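PDB 4N67: putative cell filamentation protein, which probably transfers nucleotide moieties such as AMP onto target proteins as a VirB-translocated effector, and binds ADP in its Fic domain. Local coordinates for residues Ala143-Ala148 / Arg164-Lys169; Glu137-Ala142 / Leu207-Thr212. The protein carries 2 engineered substitutions. All blocks are in the same frame, centred on the assembly; numbering follows the deposited sequence.

How the contacts relate
Helix 135-152 serves both contacts: its residues 143-148 pack on helix 164-174 in contact 1, and the preceding 137-142 pack on the end of helix 202-211 and on Thr212, where strand 212-214 begins, in contact 2. Both are buried, but contact 1 is deeper, about 8 Å from the centre of the chain against about 17 Å for contact 2. Contact 1 is almost entirely apolar where its atoms touch, Arg164 lending its aliphatic stem, and borders the ADP pocket through Phe146; contact 2 has two small alanines, the stem of Glu209, and Thr212, whose hydroxyl bonds to Phe208 O. They touch: Phe146 CB approaches Phe208 CE1 at 3.7 Å, while Met167 CE also reaches the Phe208 ring.

Contact 1: Ala143-Ala148 / Arg164-Lys169; sequences AEVFTA and RMFMEK
Met167 is the bump and the groove between Val145 and Phe146 is its hollow, in the helix pair that brackets the Fic signature loop; Arg164 is the closing arginine of that family motif. The helices run roughly antiparallel, at 154°, with their axes 10.7 Å apart, a wide gap that long and bulky side chains are needed to bridge. A flexible, unbranched methionine suits this place because it can fold to match the surface it meets. The bend at chi2 (-52°) places SD of Met167 3.7 Å from Val145 CG1, and a second bend at chi3 (-59°) folds the terminal methyl over toward the same valine. Nearer its root, Met167 CG lies 3.5 Å from Phe146 CD1, at the ring edge and near its plane. Val145 offers a short, branched wall, and its CG1 also meets Phe166 CE1 at 4.3 Å. Leu124 of helix 112-126 touches both of these residues and extends the apolar packing. Phe146 reaches further across than its neighbour, a length that lets the side chain serve two purposes: it belongs to the ADP pocket, and its ring edge packs against the start of helix 164-174. There the aliphatic root of Arg164 flanks the ring, with CG 4.2 Å from Phe146 CE1, and the backbone N of Arg164 lies in the ring plane, 4.0 Å from that same CE1.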
ATOM      1  N   ALA A 143      -8.028   7.409   7.744  1.00 16.72           N
ATOM      2  CA  ALA A 143      -8.708   6.111   7.568  1.00 17.38           C
ATOM      3  C   ALA A 143      -9.405   6.039   6.216  1.00 17.77           C
ATOM      4  O   ALA A 143      -9.375   4.982   5.565  1.00 17.44           O
ATOM      5  CB  ALA A 143      -9.703   5.850   8.705  1.00 18.41           C
ATOM      6  N   GLU A 144     -10.032   7.145   5.795  1.00 18.55           N
ATOM      7  CA  GLU A 144     -10.674   7.188   4.473  1.00 19.67           C
ATOM      8  C   GLU A 144      -9.653   7.050   3.337  1.00 18.03           C
ATOM      9  O   GLU A 144      -9.902   6.382   2.335  1.00 18.14           O
ATOM     10  CB  GLU A 144     -11.499   8.457   4.298  1.00 23.18           C
ATOM     11  CG  GLU A 144     -12.698   8.520   5.222  1.00 27.27           C
ATOM     12  CD  GLU A 144     -13.680   9.628   4.859  1.00 31.75           C
ATOM     13  OE1 GLU A 144     -13.626  10.121   3.708  1.00 36.82           O
ATOM     14  OE2 GLU A 144     -14.498  10.012   5.726  1.00 36.64           O
ATOM     15  N   VAL A 145      -8.503   7.686   3.476  1.00 16.57           N
ATOM     16  CA  VAL A 145      -7.468   7.561   2.466  1.00 15.73           C
ATOM     17  C   VAL A 145      -7.039   6.089   2.409  1.00 14.87           C
ATOM     18  O   VAL A 145      -6.874   5.493   1.331  1.00 14.37           O
ATOM     19  CB  VAL A 145      -6.258   8.468   2.803  1.00 15.43           C
ATOM     20  CG1 VAL A 145      -5.044   8.131   1.941  1.00 15.21           C
ATOM     21  CG2 VAL A 145      -6.655   9.926   2.671  1.00 16.51           C
ATOM     22  N   PHE A 146      -6.852   5.486   3.574  1.00 14.80           N
ATOM     23  CA  PHE A 146      -6.393   4.090   3.624  1.00 14.91           C
ATOM     24  C   PHE A 146      -7.419   3.149   3.003  1.00 15.18           C
ATOM     25  O   PHE A 146      -7.054   2.222   2.271  1.00 14.62           O
ATOM     26  CB  PHE A 146      -6.083   3.637   5.057  1.00 16.03           C
ATOM     27  CG  PHE A 146      -5.199   2.442   5.094  1.00 16.61           C
ATOM     28  CD1 PHE A 146      -3.836   2.603   4.883  1.00 16.95           C
ATOM     29  CD2 PHE A 146      -5.711   1.163   5.196  1.00 18.35           C
ATOM     30  CE1 PHE A 146      -2.991   1.535   4.827  1.00 18.02           C
ATOM     31  CE2 PHE A 146      -4.849   0.062   5.168  1.00 18.63           C
ATOM     32  CZ  PHE A 146      -3.485   0.266   4.978  1.00 18.75           C
ATOM     33  N   THR A 147      -8.689   3.337   3.312  1.00 15.94           N
ATOM     34  CA  THR A 147      -9.689   2.440   2.705  1.00 16.53           C
ATOM     35  C   THR A 147      -9.737   2.638   1.184  1.00 15.43           C
ATOM     36  O   THR A 147      -9.918   1.672   0.452  1.00 15.43           O
ATOM     37  CB  THR A 147     -11.078   2.576   3.336  1.00 18.89           C
ATOM     38  OG1 THR A 147     -11.525   3.911   3.237  1.00 20.97           O
ATOM     39  CG2 THR A 147     -11.020   2.216   4.798  1.00 19.77           C
ATOM     40  N   ALA A 148      -9.554   3.869   0.704  1.00 14.88           N
ATOM     41  CA  ALA A 148      -9.465   4.099  -0.735  1.00 14.45           C
ATOM     42  C   ALA A 148      -8.281   3.358  -1.348  1.00 13.92           C
ATOM     43  O   ALA A 148      -8.403   2.709  -2.399  1.00 13.94           O
ATOM     44  CB  ALA A 148      -9.377   5.586  -1.020  1.00 14.61           C
ATOM     45  N   ARG A 164       0.880   1.437   3.850  1.00 11.39           N
ATOM     46  CA  ARG A 164       1.256   1.862   5.205  1.00 11.69           C
ATOM     47  C   ARG A 164       2.366   2.904   5.166  1.00 11.14           C
ATOM     48  O   ARG A 164       2.313   3.899   5.881  1.00 11.01           O
ATOM     49  CB  ARG A 164       1.645   0.673   6.105  1.00 12.72           C
ATOM     50  CG  ARG A 164       0.466  -0.196   6.431  1.00 14.02           C
ATOM     51  CD  ARG A 164       0.753  -1.274   7.446  1.00 15.47           C
ATOM     52  NE  ARG A 164       1.690  -2.304   7.023  1.00 16.55           N
ATOM     53  CZ  ARG A 164       1.378  -3.416   6.366  1.00 16.80           C
ATOM     54  NH1 ARG A 164       2.332  -4.302   6.113  1.00 19.42           N
ATOM     55  NH2 ARG A 164       0.139  -3.682   5.971  1.00 17.46           N
ATOM     56  N   MET A 165       3.367   2.736   4.300  1.00 10.15           N
ATOM     57  CA  MET A 165       4.425   3.730   4.203  1.00 10.38           C
ATOM     58  C   MET A 165       3.888   5.053   3.646  1.00  9.75           C
ATOM     59  O   MET A 165       4.248   6.131   4.094  1.00 10.32           O
ATOM     60  CB  MET A 165       5.592   3.233   3.343  1.00 10.67           C
ATOM     61  CG  MET A 165       6.746   4.190   3.263  1.00 11.28           C
ATOM     62  SD  MET A 165       7.453   4.637   4.864  1.00 12.57           S
ATOM     63  CE  MET A 165       8.163   3.093   5.373  1.00 13.08           C
ATOM     64  N   PHE A 166       3.013   4.979   2.658  1.00  9.84           N
ATOM     65  CA  PHE A 166       2.397   6.185   2.142  1.00  9.89           C
ATOM     66  C   PHE A 166       1.732   6.961   3.284  1.00 10.42           C
ATOM     67  O   PHE A 166       1.873   8.180   3.395  1.00 10.57           O
ATOM     68  CB  PHE A 166       1.397   5.792   1.026  1.00 10.22           C
ATOM     69  CG  PHE A 166       0.696   6.943   0.343  1.00 10.57           C
ATOM     70  CD1 PHE A 166      -0.464   7.488   0.859  1.00 11.06           C
ATOM     71  CD2 PHE A 166       1.156   7.375  -0.894  1.00 10.88           C
ATOM     72  CE1 PHE A 166      -1.113   8.504   0.199  1.00 11.71           C
ATOM     73  CE2 PHE A 166       0.491   8.383  -1.578  1.00 11.08           C
ATOM     74  CZ  PHE A 166      -0.636   8.931  -1.016  1.00 11.55           C
ATOM     75  N   MET A 167       1.005   6.237   4.131  1.00 10.81           N
ATOM     76  CA  MET A 167       0.362   6.900   5.272  1.00 11.59           C
ATOM     77  C   MET A 167       1.342   7.466   6.261  1.00 11.80           C
ATOM     78  O   MET A 167       1.138   8.572   6.773  1.00 11.77           O
ATOM     79  CB  MET A 167      -0.562   5.946   6.024  1.00 12.36           C
ATOM     80  CG  MET A 167      -1.669   5.377   5.193  1.00 13.03           C
ATOM     81  SD  MET A 167      -2.668   6.565   4.299  1.00 13.75           S
ATOM     82  CE  MET A 167      -3.313   7.588   5.624  1.00 14.14           C
ATOM     83  N   GLU A 168       2.428   6.747   6.527  1.00 11.71           N
ATOM     84  CA  GLU A 168       3.424   7.284   7.443  1.00 12.79           C
ATOM     85  C   GLU A 168       3.947   8.627   6.962  1.00 12.45           C
ATOM     86  O   GLU A 168       4.071   9.581   7.730  1.00 12.41           O
ATOM     87  CB  GLU A 168       4.607   6.333   7.599  1.00 13.69           C
ATOM     88  CG  GLU A 168       4.345   5.020   8.334  1.00 15.18           C
ATOM     89  CD  GLU A 168       5.636   4.232   8.610  1.00 16.73           C
ATOM     90  OE1 GLU A 168       6.679   4.869   8.839  1.00 18.67           O
ATOM     91  OE2 GLU A 168       5.553   2.994   8.586  1.00 20.02           O
ATOM     92  N   LYS A 169       4.226   8.727   5.664  0.60 12.40           N
ATOM     93  CA  LYS A 169       4.793   9.945   5.133  0.60 13.04           C
ATOM     94  C   LYS A 169       3.756  11.059   4.994  0.60 12.64           C
ATOM     95  O   LYS A 169       4.051  12.225   5.256  0.60 12.81           O
ATOM     96  CB  LYS A 169       5.510   9.670   3.808  0.60 13.61           C
ATOM     97  CG  LYS A 169       6.811   8.895   4.005  0.60 14.81           C
ATOM     98  CD  LYS A 169       7.929   9.796   4.540  0.60 16.12           C
ATOM     99  CE  LYS A 169       9.018   9.010   5.256  0.60 17.38           C
ATOM    100  NZ  LYS A 169       9.840   9.867   6.139  0.60 18.27           N
TER

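Contact 2: Glu137-Ala142 / Leu207-Thr212; sequences EFAANA and LFEDIT
In the helical bundle of the Fic fold, Ala139 on helix 135-152 meets Phe208 and Glu209 on helix 202-211. The short segment axes come within 8.4 Å, an approach suited to alanine, whose methyl adds little bulk. Ala139 CB lies 3.5 Å from Glu209 CG, so the glutamate contributes its aliphatic stem while its extended chain carries the carboxylate onward. Three residues along, Ala142 CB supports the ring of Phe208 at CD2, 3.8 Å away, and the carbonyl oxygen of Ala142 sits over one ring face, offset toward the rim. Leu207 CD2 lies over the opposite face, likewise toward the rim, so the ring has the partner helix on one face and a residue of its own helix on the other. Phe138 and Thr212 meet at about a right angle, with Thr212 CG2 4.0 Å from Phe138 CE2. Threonine suits this position by having two different branches: its methyl, anti to the backbone N, packs on the phenylalanine, while OG1 donates a 2.7 Å hydrogen bond to Phe208 O. Beyond this, Tyr176 stacks on Phe138 and brings in the small antiparallel sheet of strands 176-178 and 212-214. Small alanines, with a ring packed beside them, join helix 135-152 to helix 202-211 in the mainly helical Fic fold.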
ATOM      1  N   GLU A 137     -10.151  14.532  13.486  1.00 23.48           N
ATOM      2  CA  GLU A 137     -10.359  14.707  12.043  1.00 23.47           C
ATOM      3  C   GLU A 137      -9.262  14.053  11.212  1.00 21.55           C
ATOM      4  O   GLU A 137      -9.525  13.457  10.154  1.00 20.72           O
ATOM      5  CB  GLU A 137     -10.407  16.170  11.672  1.00 24.82           C
ATOM      6  CG  GLU A 137     -11.670  16.802  12.190  1.00 27.06           C
ATOM      7  CD  GLU A 137     -11.623  18.296  12.176  1.00 27.83           C
ATOM      8  OE1 GLU A 137     -10.584  18.909  11.803  1.00 28.20           O
ATOM      9  OE2 GLU A 137     -12.658  18.871  12.566  1.00 31.40           O
ATOM     10  N   PHE A 138      -8.023  14.222  11.660  1.00 19.96           N
ATOM     11  CA  PHE A 138      -6.931  13.667  10.913  1.00 18.42           C
ATOM     12  C   PHE A 138      -7.097  12.147  10.859  1.00 17.98           C
ATOM     13  O   PHE A 138      -6.956  11.524   9.793  1.00 17.11           O
ATOM     14  CB  PHE A 138      -5.574  14.033  11.503  1.00 18.01           C
ATOM     15  CG  PHE A 138      -4.454  13.368  10.773  1.00 17.14           C
ATOM     16  CD1 PHE A 138      -3.968  13.898   9.587  1.00 16.86           C
ATOM     17  CD2 PHE A 138      -3.954  12.161  11.211  1.00 17.20           C
ATOM     18  CE1 PHE A 138      -2.980  13.250   8.864  1.00 16.27           C
ATOM     19  CE2 PHE A 138      -2.974  11.499  10.501  1.00 16.55           C
ATOM     20  CZ  PHE A 138      -2.482  12.053   9.329  1.00 16.09           C
ATOM     21  N   ALA A 139      -7.385  11.540  12.015  1.00 18.26           N
ATOM     22  CA  ALA A 139      -7.560  10.074  12.068  1.00 18.53           C
ATOM     23  C   ALA A 139      -8.670   9.608  11.147  1.00 18.69           C
ATOM     24  O   ALA A 139      -8.497   8.609  10.428  1.00 18.27           O
ATOM     25  CB  ALA A 139      -7.773   9.554  13.482  1.00 19.53           C
ATOM     26  N   ALA A 140      -9.792  10.310  11.137  1.00 19.29           N
ATOM     27  CA  ALA A 140     -10.913   9.895  10.289  1.00 19.83           C
ATOM     28  C   ALA A 140     -10.544  10.026   8.813  1.00 19.38           C
ATOM     29  O   ALA A 140     -10.881   9.174   7.988  1.00 20.46           O
ATOM     30  CB  ALA A 140     -12.155  10.724  10.606  1.00 20.94           C
ATOM     31  N   ASN A 141      -9.841  11.100   8.471  1.00 18.95           N
ATOM     32  CA  ASN A 141      -9.497  11.342   7.097  1.00 18.46           C
ATOM     33  C   ASN A 141      -8.420  10.358   6.643  1.00 17.38           C
ATOM     34  O   ASN A 141      -8.467   9.886   5.505  1.00 16.53           O
ATOM     35  CB  ASN A 141      -9.018  12.781   6.885  1.00 19.21           C
ATOM     36  CG  ASN A 141     -10.160  13.742   6.609  1.00 20.84           C
ATOM     37  OD1 ASN A 141     -10.573  13.901   5.468  1.00 22.31           O
ATOM     38  ND2 ASN A 141     -10.653  14.395   7.640  1.00 22.67           N
ATOM     39  N   ALA A 142      -7.477  10.058   7.528  1.00 16.40           N
ATOM     40  CA  ALA A 142      -6.410   9.103   7.185  1.00 16.23           C
ATOM     41  C   ALA A 142      -7.028   7.757   6.934  1.00 16.26           C
ATOM     42  O   ALA A 142      -6.613   7.023   6.006  1.00 15.67           O
ATOM     43  CB  ALA A 142      -5.386   9.016   8.297  1.00 16.54           C
ATOM     44  N   LEU A 207      -8.610   2.369  14.515  1.00 21.22           N
ATOM     45  CA  LEU A 207      -7.246   1.942  14.294  1.00 19.99           C
ATOM     46  C   LEU A 207      -6.331   3.172  14.137  1.00 19.12           C
ATOM     47  O   LEU A 207      -5.319   3.288  14.817  1.00 18.80           O
ATOM     48  CB  LEU A 207      -7.184   1.032  13.049  1.00 19.81           C
ATOM     49  CG  LEU A 207      -5.813   0.418  12.750  1.00 19.41           C
ATOM     50  CD1 LEU A 207      -5.985  -0.896  11.960  1.00 19.46           C
ATOM     51  CD2 LEU A 207      -4.891   1.378  12.026  1.00 19.09           C
ATOM     52  N   PHE A 208      -6.717   4.089  13.268  1.00 18.49           N
ATOM     53  CA  PHE A 208      -5.876   5.274  13.038  1.00 17.56           C
ATOM     54  C   PHE A 208      -5.820   6.166  14.269  1.00 18.82           C
ATOM     55  O   PHE A 208      -4.771   6.660  14.594  1.00 18.77           O
ATOM     56  CB  PHE A 208      -6.255   6.032  11.753  1.00 17.00           C
ATOM     57  CG  PHE A 208      -5.621   5.446  10.526  1.00 15.72           C
ATOM     58  CD1 PHE A 208      -6.237   4.421   9.798  1.00 15.78           C
ATOM     59  CD2 PHE A 208      -4.356   5.859  10.137  1.00 15.16           C
ATOM     60  CE1 PHE A 208      -5.595   3.849   8.722  1.00 14.65           C
ATOM     61  CE2 PHE A 208      -3.728   5.299   9.053  1.00 14.96           C
ATOM     62  CZ  PHE A 208      -4.337   4.300   8.354  1.00 14.34           C
ATOM     63  N   GLU A 209      -6.923   6.321  14.980  1.00 19.95           N
ATOM     64  CA  GLU A 209      -6.839   7.014  16.273  1.00 21.07           C
ATOM     65  C   GLU A 209      -5.810   6.378  17.202  1.00 21.19           C
ATOM     66  O   GLU A 209      -5.021   7.085  17.864  1.00 21.71           O
ATOM     67  CB  GLU A 209      -8.193   7.071  16.970  1.00 23.21           C
ATOM     68  CG  GLU A 209      -9.233   7.906  16.251  1.00 25.24           C
ATOM     69  CD  GLU A 209     -10.562   7.988  16.992  1.00 28.97           C
ATOM     70  OE1 GLU A 209     -10.754   7.274  18.013  1.00 33.53           O
ATOM     71  OE2 GLU A 209     -11.421   8.787  16.559  1.00 30.84           O
ATOM     72  N   ASP A 210      -5.827   5.055  17.277  1.00 20.99           N
ATOM     73  CA  ASP A 210      -5.007   4.333  18.233  1.00 21.88           C
ATOM     74  C   ASP A 210      -3.520   4.358  17.954  1.00 20.68           C
ATOM     75  O   ASP A 210      -2.729   4.215  18.884  1.00 21.60           O
ATOM     76  CB  ASP A 210      -5.481   2.873  18.374  1.00 22.64           C
ATOM     77  CG  ASP A 210      -6.755   2.747  19.196  1.00 24.65           C
ATOM     78  OD1 ASP A 210      -7.127   3.713  19.888  1.00 26.04           O
ATOM     79  OD2 ASP A 210      -7.383   1.677  19.108  1.00 26.66           O
ATOM     80  N   ILE A 211      -3.130   4.582  16.703  1.00 19.84           N
ATOM     81  CA  ILE A 211      -1.718   4.526  16.335  1.00 19.27           C
ATOM     82  C   ILE A 211      -1.141   5.876  15.958  1.00 18.84           C
ATOM     83  O   ILE A 211      -0.011   5.933  15.517  1.00 19.06           O
ATOM     84  CB  ILE A 211      -1.476   3.539  15.174  1.00 18.74           C
ATOM     85  CG1 ILE A 211      -2.084   4.029  13.850  1.00 17.77           C
ATOM     86  CG2 ILE A 211      -2.006   2.161  15.556  1.00 19.65           C
ATOM     87  CD1 ILE A 211      -1.759   3.143  12.643  1.00 17.07           C
ATOM     88  N   THR A 212      -1.895   6.957  16.154  1.00 18.43           N
ATOM     89  CA  THR A 212      -1.456   8.289  15.714  1.00 18.07           C
ATOM     90  C   THR A 212      -1.283   9.222  16.901  1.00 18.43           C
ATOM     91  O   THR A 212      -2.085   9.212  17.844  1.00 18.55           O
ATOM     92  CB  THR A 212      -2.481   8.901  14.731  1.00 17.80           C
ATOM     93  OG1 THR A 212      -2.663   8.017  13.623  1.00 17.55           O
ATOM     94  CG2 THR A 212      -2.003  10.244  14.196  1.00 18.08           C
TER